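Local coordinates for protein putative antibiotic biosynthesis monooxygenase (Bordetella bronchiseptica, PDB 3GZ7) that probably acts as an antibiotic biosynthesis monooxygenase and folds as a dimeric alpha-beta barrel, at residues A35-G40 with Q67-V72; Q43-F48 with H55-H60. One frame throughout, in Å; residues are numbered along the deposited sequence.

In the fold
Both contacts join helix 34-49 to the antiparallel sheet of the dimeric alpha-beta barrel, with centres about 11 Å apart. Interaction 1 sets the first turns of the helix on strand 68-75, and interaction 2 sets its last turns on the neighbouring strand 54-62. The strands are tied directly between the contacts: Thr70 N lies 2.8 Å from His60 O and Val72 N 2.8 Å from Ala58 O, both probable hydrogen bonds. A citric acid molecule, probably from the crystallisation liquor, sits about 4 Å from the side chain of Phe48 and about 6 Å from that of Phe37, and may mark a pocket beside these two phenylalanines.

Interaction 1. Residues A35-G40 with Q67-V72; sequences ADFEAG and QRYTLV
In the ferredoxin-like half of the dimeric alpha-beta barrel, Phe37 and Glu38 near the start of helix 34-49 meet Tyr69 of strand 68-75, one ring and one carboxylate acting on different parts of the same tyrosine. Tyr69 points toward the helix, and Phe37 points back toward the strand; with CG anti to the backbone N (chi1 174°), its ring is carried out to the face of Tyr69. The two rings form an edge-to-face pair: their centroids are 5.2 Å apart and their planes are inclined at 62°. The CD2-CE2 edge of Phe37 does the touching. Phe37 CD2 stands 4.0 Å above the Tyr69 ring plane, over its centre, while Phe37 CE2 comes within 3.9 Å of Tyr69 CG.

This aromatic pair is buried, and Phe37 also packs on Leu59 and Ile27. Glu38 behaves differently. Its CB does not aim at the strand, but the extended chain beyond CG carries the carboxylate to the phenol end of Tyr69, crossing that side chain at about a right angle. Methylene CG also leans on the ring, 3.9 Å from Tyr69 CE2. A weak, long ion pair with Arg61 gives Glu38 OE2 a second, charged neighbour, and Val114 of the second subunit packs on the same residue. The phenol is the donor in the bond across the contact: Tyr69 OH lies 2.7 Å from Glu38 OE2, which sits near the tyrosine ring plane and receives the bond from above its own carboxylate plane, 36° out of it.

Interaction 2. Residues Q43-F48 with H55-H60; sequences QARPLF and HGVALH
A bend at chi3 (84°) in the Arg45 side chain turns its guanidinium back to strand 54-62, whereas Val57 on that strand sets CG1 anti to its backbone N (chi1 -175°) and thereby presents CG2 to Phe48. The contact joins the C-terminal part of helix 34-49 to an outer strand of the chain's four-stranded sheet, as part of the helix-on-sheet packing of the dimeric alpha-beta barrel.

Arg45 and Val57 run past one another in opposite directions. Arg45 NE donates to the backbone oxygen Val57 O at 3.1 Å, with a nearly straight N-H...O angle of 164°. The oxygen lies at the guanidinium edge, almost in its plane, but the donor stands above the carbonyl plane. The aliphatic part of Arg45 adds an apolar touch, CG being 4.0 Å from Val57 CG1. A water extends the grip: Arg45 NH2 donates to it at 2.7 Å, and Val57 N donates to it at 3.2 Å. The one guanidinium is therefore linked to both the carbonyl and the amide of a single strand residue.

On its other branch Val57 meets the base of Phe48, with CG2 3.2 Å from Phe48 CB, shorter than a normal carbon-carbon contact and so of doubtful exactness, and 3.8 Å from Phe48 CG. The Phe48 ring itself leads away from the strand segment, to stack with Phe85 and meet Trp94 edge-to-face. Buried Val57 thus packs CG2 on the base of Phe48 and CG1 on the aliphatic part of Arg45. Its O takes a direct bond from Arg45 NE, its N gives one to the water that Arg45 NH2 also holds, and the positive charge so close by would probably polarise the carbonyl.

Interaction 1. Residues A35-G40 with Q67-V72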
loop_
_atom_site.group_PDB
_atom_site.type_symbol
_atom_site.label_atom_id
_atom_site.label_comp_id
_atom_site.label_asym_id
_atom_site.label_seq_id
_atom_site.Cartn_x
_atom_site.Cartn_y
_atom_site.Cartn_z
ATOM N N ALA A 35 -17.324 -7.070 -8.348
ATOM C CA ALA A 35 -17.224 -8.512 -8.563
ATOM C C ALA A 35 -16.607 -8.816 -9.922
ATOM O O ALA A 35 -15.799 -9.735 -10.074
ATOM C CB ALA A 35 -18.635 -9.192 -8.438
ATOM N N ASP A 36 -17.006 -8.033 -10.912
ATOM C CA ASP A 36 -16.490 -8.147 -12.264
ATOM C C ASP A 36 -15.000 -7.860 -12.236
ATOM O O ASP A 36 -14.222 -8.475 -12.977
ATOM C CB ASP A 36 -17.169 -7.126 -13.208
ATOM C CG ASP A 36 -18.568 -7.549 -13.672
ATOM O OD1 ASP A 36 -18.899 -8.750 -13.587
ATOM O OD2 ASP A 36 -19.335 -6.666 -14.140
ATOM N N PHE A 37 -14.610 -6.908 -11.387
ATOM C CA PHE A 37 -13.225 -6.446 -11.367
ATOM C C PHE A 37 -12.376 -7.520 -10.743
ATOM O O PHE A 37 -11.405 -7.985 -11.331
ATOM C CB PHE A 37 -13.062 -5.108 -10.606
ATOM C CG PHE A 37 -11.612 -4.679 -10.457
ATOM C CD1 PHE A 37 -10.843 -4.397 -11.572
ATOM C CD2 PHE A 37 -11.022 -4.599 -9.203
ATOM C CE1 PHE A 37 -9.502 -4.025 -11.442
ATOM C CE2 PHE A 37 -9.688 -4.237 -9.060
ATOM C CZ PHE A 37 -8.935 -3.945 -10.181
ATOM N N GLU A 38 -12.767 -7.923 -9.538
ATOM C CA GLU A 38 -12.102 -9.029 -8.855
ATOM C C GLU A 38 -11.949 -10.228 -9.765
ATOM O O GLU A 38 -10.845 -10.715 -9.879
ATOM C CB GLU A 38 -12.826 -9.418 -7.588
ATOM C CG GLU A 38 -12.658 -8.399 -6.491
ATOM C CD GLU A 38 -13.473 -8.682 -5.263
ATOM O OE1 GLU A 38 -14.016 -9.808 -5.125
ATOM O OE2 GLU A 38 -13.513 -7.769 -4.405
ATOM N N ALA A 39 -13.035 -10.675 -10.412
ATOM C CA ALA A 39 -12.974 -11.789 -11.414
ATOM C C ALA A 39 -11.931 -11.537 -12.498
ATOM O O ALA A 39 -11.090 -12.407 -12.815
ATOM C CB ALA A 39 -14.391 -12.057 -12.059
ATOM N N GLY A 40 -11.947 -10.320 -13.035
ATOM C CA GLY A 40 -10.954 -9.894 -14.035
ATOM C C GLY A 40 -9.523 -9.886 -13.580
ATOM O O GLY A 40 -8.673 -10.336 -14.293
ATOM N N GLN A 67 -15.541 0.670 -3.272
ATOM C CA GLN A 67 -15.207 0.713 -4.688
ATOM C C GLN A 67 -13.690 0.929 -4.929
ATOM O O GLN A 67 -13.296 0.881 -6.063
ATOM C CB GLN A 67 -15.970 1.795 -5.411
ATOM C CG GLN A 67 -17.464 1.633 -5.495
ATOM C CD GLN A 67 -18.127 2.948 -5.860
ATOM O OE1 GLN A 67 -17.650 3.687 -6.730
ATOM N NE2 GLN A 67 -19.221 3.249 -5.199
ATOM N N ARG A 68 -12.857 1.159 -3.882
ATOM C CA ARG A 68 -11.442 1.385 -4.082
ATOM C C ARG A 68 -10.633 0.149 -3.681
ATOM O O ARG A 68 -10.901 -0.492 -2.635
ATOM C CB ARG A 68 -10.930 2.604 -3.301
ATOM C CG ARG A 68 -11.635 3.873 -3.602
ATOM C CD ARG A 68 -10.988 5.105 -2.936
ATOM N NE ARG A 68 -11.158 6.242 -3.835
ATOM C CZ ARG A 68 -10.381 6.497 -4.901
ATOM N NH1 ARG A 68 -9.315 5.760 -5.173
ATOM N NH2 ARG A 68 -10.656 7.527 -5.687
ATOM N N TYR A 69 -9.632 -0.131 -4.526
ATOM C CA TYR A 69 -8.763 -1.260 -4.443
ATOM C C TYR A 69 -7.321 -0.773 -4.667
ATOM O O TYR A 69 -7.089 0.326 -5.217
ATOM C CB TYR A 69 -9.097 -2.295 -5.525
ATOM C CG TYR A 69 -10.429 -3.026 -5.399
ATOM C CD1 TYR A 69 -11.630 -2.462 -5.854
ATOM C CD2 TYR A 69 -10.475 -4.315 -4.882
ATOM C CE1 TYR A 69 -12.842 -3.166 -5.752
ATOM C CE2 TYR A 69 -11.650 -5.006 -4.777
ATOM C CZ TYR A 69 -12.830 -4.448 -5.222
ATOM O OH TYR A 69 -13.970 -5.209 -5.104
ATOM N N THR A 70 -6.361 -1.595 -4.223
ATOM C CA THR A 70 -4.951 -1.353 -4.430
ATOM C C THR A 70 -4.349 -2.634 -5.011
ATOM O O THR A 70 -4.361 -3.693 -4.353
ATOM C CB THR A 70 -4.219 -1.050 -3.131
ATOM O OG1 THR A 70 -4.911 -0.044 -2.412
ATOM C CG2 THR A 70 -2.787 -0.607 -3.364
ATOM N N LEU A 71 -3.822 -2.542 -6.222
ATOM C CA LEU A 71 -2.997 -3.634 -6.766
ATOM C C LEU A 71 -1.563 -3.403 -6.333
ATOM O O LEU A 71 -1.049 -2.315 -6.568
ATOM C CB LEU A 71 -3.086 -3.713 -8.280
ATOM C CG LEU A 71 -2.661 -5.005 -8.990
ATOM C CD1 LEU A 71 -3.748 -6.122 -8.820
ATOM C CD2 LEU A 71 -2.390 -4.725 -10.477
ATOM N N VAL A 72 -0.941 -4.426 -5.725
ATOM C CA VAL A 72 0.481 -4.384 -5.328
ATOM C C VAL A 72 1.214 -5.444 -6.129
ATOM O O VAL A 72 0.864 -6.624 -6.057
ATOM C CB VAL A 72 0.641 -4.587 -3.788
ATOM C CG1 VAL A 72 2.122 -4.525 -3.339
ATOM C CG2 VAL A 72 -0.223 -3.547 -3.068
#

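Interaction 2. Residues Q43-F48 with H55-H60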
loop_
_atom_site.group_PDB
_atom_site.type_symbol
_atom_site.label_atom_id
_atom_site.label_comp_id
_atom_site.label_asym_id
_atom_site.label_seq_id
_atom_site.Cartn_x
_atom_site.Cartn_y
_atom_site.Cartn_z
ATOM N N GLN A 43 -8.287 -13.617 -13.133
ATOM C CA GLN A 43 -7.996 -14.163 -14.445
ATOM C C GLN A 43 -6.767 -13.585 -15.124
ATOM O O GLN A 43 -6.136 -14.235 -15.938
ATOM C CB GLN A 43 -9.215 -13.910 -15.328
ATOM C CG GLN A 43 -9.131 -14.671 -16.573
ATOM C CD GLN A 43 -10.222 -14.367 -17.519
ATOM O OE1 GLN A 43 -11.304 -13.850 -17.143
ATOM N NE2 GLN A 43 -9.945 -14.655 -18.795
ATOM N N ALA A 44 -6.456 -12.349 -14.796
ATOM C CA ALA A 44 -5.383 -11.600 -15.428
ATOM C C ALA A 44 -4.058 -11.803 -14.700
ATOM O O ALA A 44 -3.003 -11.552 -15.256
ATOM C CB ALA A 44 -5.765 -10.123 -15.475
ATOM N N ARG A 45 -4.123 -12.268 -13.451
ATOM C CA ARG A 45 -2.952 -12.461 -12.592
ATOM C C ARG A 45 -1.739 -13.144 -13.225
ATOM O O ARG A 45 -0.631 -12.637 -13.032
ATOM C CB ARG A 45 -3.333 -13.172 -11.277
ATOM C CG ARG A 45 -3.501 -12.185 -10.137
ATOM C CD ARG A 45 -3.661 -12.801 -8.773
ATOM N NE ARG A 45 -2.412 -13.146 -8.109
ATOM C CZ ARG A 45 -1.895 -14.380 -8.005
ATOM N NH1 ARG A 45 -2.476 -15.443 -8.557
ATOM N NH2 ARG A 45 -0.767 -14.551 -7.332
ATOM N N PRO A 46 -1.930 -14.276 -13.955
ATOM C CA PRO A 46 -0.888 -14.956 -14.762
ATOM C C PRO A 46 -0.171 -14.119 -15.848
ATOM O O PRO A 46 0.996 -14.385 -16.154
ATOM C CB PRO A 46 -1.649 -16.110 -15.416
ATOM C CG PRO A 46 -2.778 -16.363 -14.512
ATOM C CD PRO A 46 -3.204 -15.014 -14.022
ATOM N N LEU A 47 -0.861 -13.139 -16.429
ATOM C CA LEU A 47 -0.229 -12.111 -17.273
ATOM C C LEU A 47 0.891 -11.406 -16.578
ATOM O O LEU A 47 1.955 -11.166 -17.173
ATOM C CB LEU A 47 -1.252 -11.036 -17.737
ATOM C CG LEU A 47 -2.362 -11.510 -18.678
ATOM C CD1 LEU A 47 -3.417 -10.410 -19.047
ATOM C CD2 LEU A 47 -1.727 -12.139 -19.907
ATOM N N PHE A 48 0.640 -10.993 -15.341
ATOM C CA PHE A 48 1.665 -10.340 -14.537
ATOM C C PHE A 48 2.794 -11.306 -14.099
ATOM O O PHE A 48 3.960 -10.969 -14.216
ATOM C CB PHE A 48 1.058 -9.698 -13.278
ATOM C CG PHE A 48 0.378 -8.363 -13.514
ATOM C CD1 PHE A 48 1.106 -7.183 -13.496
ATOM C CD2 PHE A 48 -0.987 -8.287 -13.694
ATOM C CE1 PHE A 48 0.496 -5.962 -13.684
ATOM C CE2 PHE A 48 -1.581 -7.070 -13.889
ATOM C CZ PHE A 48 -0.838 -5.910 -13.881
ATOM N N HIS A 55 7.650 -10.846 -9.579
ATOM C CA HIS A 55 7.643 -11.859 -8.525
ATOM C C HIS A 55 6.441 -11.794 -7.602
ATOM O O HIS A 55 6.550 -12.197 -6.463
ATOM C CB HIS A 55 8.915 -11.726 -7.689
ATOM C CG HIS A 55 10.156 -11.841 -8.518
ATOM N ND1 HIS A 55 10.743 -13.053 -8.808
ATOM C CD2 HIS A 55 10.868 -10.906 -9.189
ATOM C CE1 HIS A 55 11.775 -12.857 -9.607
ATOM N NE2 HIS A 55 11.868 -11.564 -9.863
ATOM N N GLY A 56 5.286 -11.315 -8.076
ATOM C CA GLY A 56 4.059 -11.370 -7.270
ATOM C C GLY A 56 3.064 -10.259 -7.581
ATOM O O GLY A 56 3.489 -9.160 -7.957
ATOM N N VAL A 57 1.767 -10.594 -7.437
ATOM C CA VAL A 57 0.610 -9.739 -7.645
ATOM C C VAL A 57 -0.463 -9.987 -6.555
ATOM O O VAL A 57 -0.942 -11.118 -6.362
ATOM C CB VAL A 57 -0.018 -10.029 -9.016
ATOM C CG1 VAL A 57 -1.183 -9.058 -9.319
ATOM C CG2 VAL A 57 1.036 -9.910 -10.072
ATOM N N ALA A 58 -0.836 -8.931 -5.838
ATOM C CA ALA A 58 -1.854 -8.975 -4.777
ATOM C C ALA A 58 -2.892 -7.824 -4.986
ATOM O O ALA A 58 -2.565 -6.726 -5.506
ATOM C CB ALA A 58 -1.166 -8.853 -3.420
ATOM N N LEU A 59 -4.138 -8.113 -4.644
ATOM C CA LEU A 59 -5.269 -7.188 -4.802
ATOM C C LEU A 59 -5.831 -6.942 -3.412
ATOM O O LEU A 59 -6.073 -7.895 -2.657
ATOM C CB LEU A 59 -6.349 -7.761 -5.743
ATOM C CG LEU A 59 -7.562 -6.853 -6.028
ATOM C CD1 LEU A 59 -7.128 -5.541 -6.686
ATOM C CD2 LEU A 59 -8.600 -7.613 -6.862
ATOM N N HIS A 60 -5.930 -5.680 -3.032
ATOM C CA HIS A 60 -6.470 -5.302 -1.739
ATOM C C HIS A 60 -7.674 -4.416 -1.972
ATOM O O HIS A 60 -7.732 -3.710 -2.959
ATOM C CB HIS A 60 -5.436 -4.555 -0.868
ATOM C CG HIS A 60 -4.223 -5.347 -0.532
ATOM N ND1 HIS A 60 -4.129 -6.113 0.606
ATOM C CD2 HIS A 60 -3.056 -5.517 -1.202
ATOM C CE1 HIS A 60 -2.953 -6.721 0.621
ATOM N NE2 HIS A 60 -2.287 -6.379 -0.464
HETATM O O HOH W 1 1.296 -13.356 -5.968
#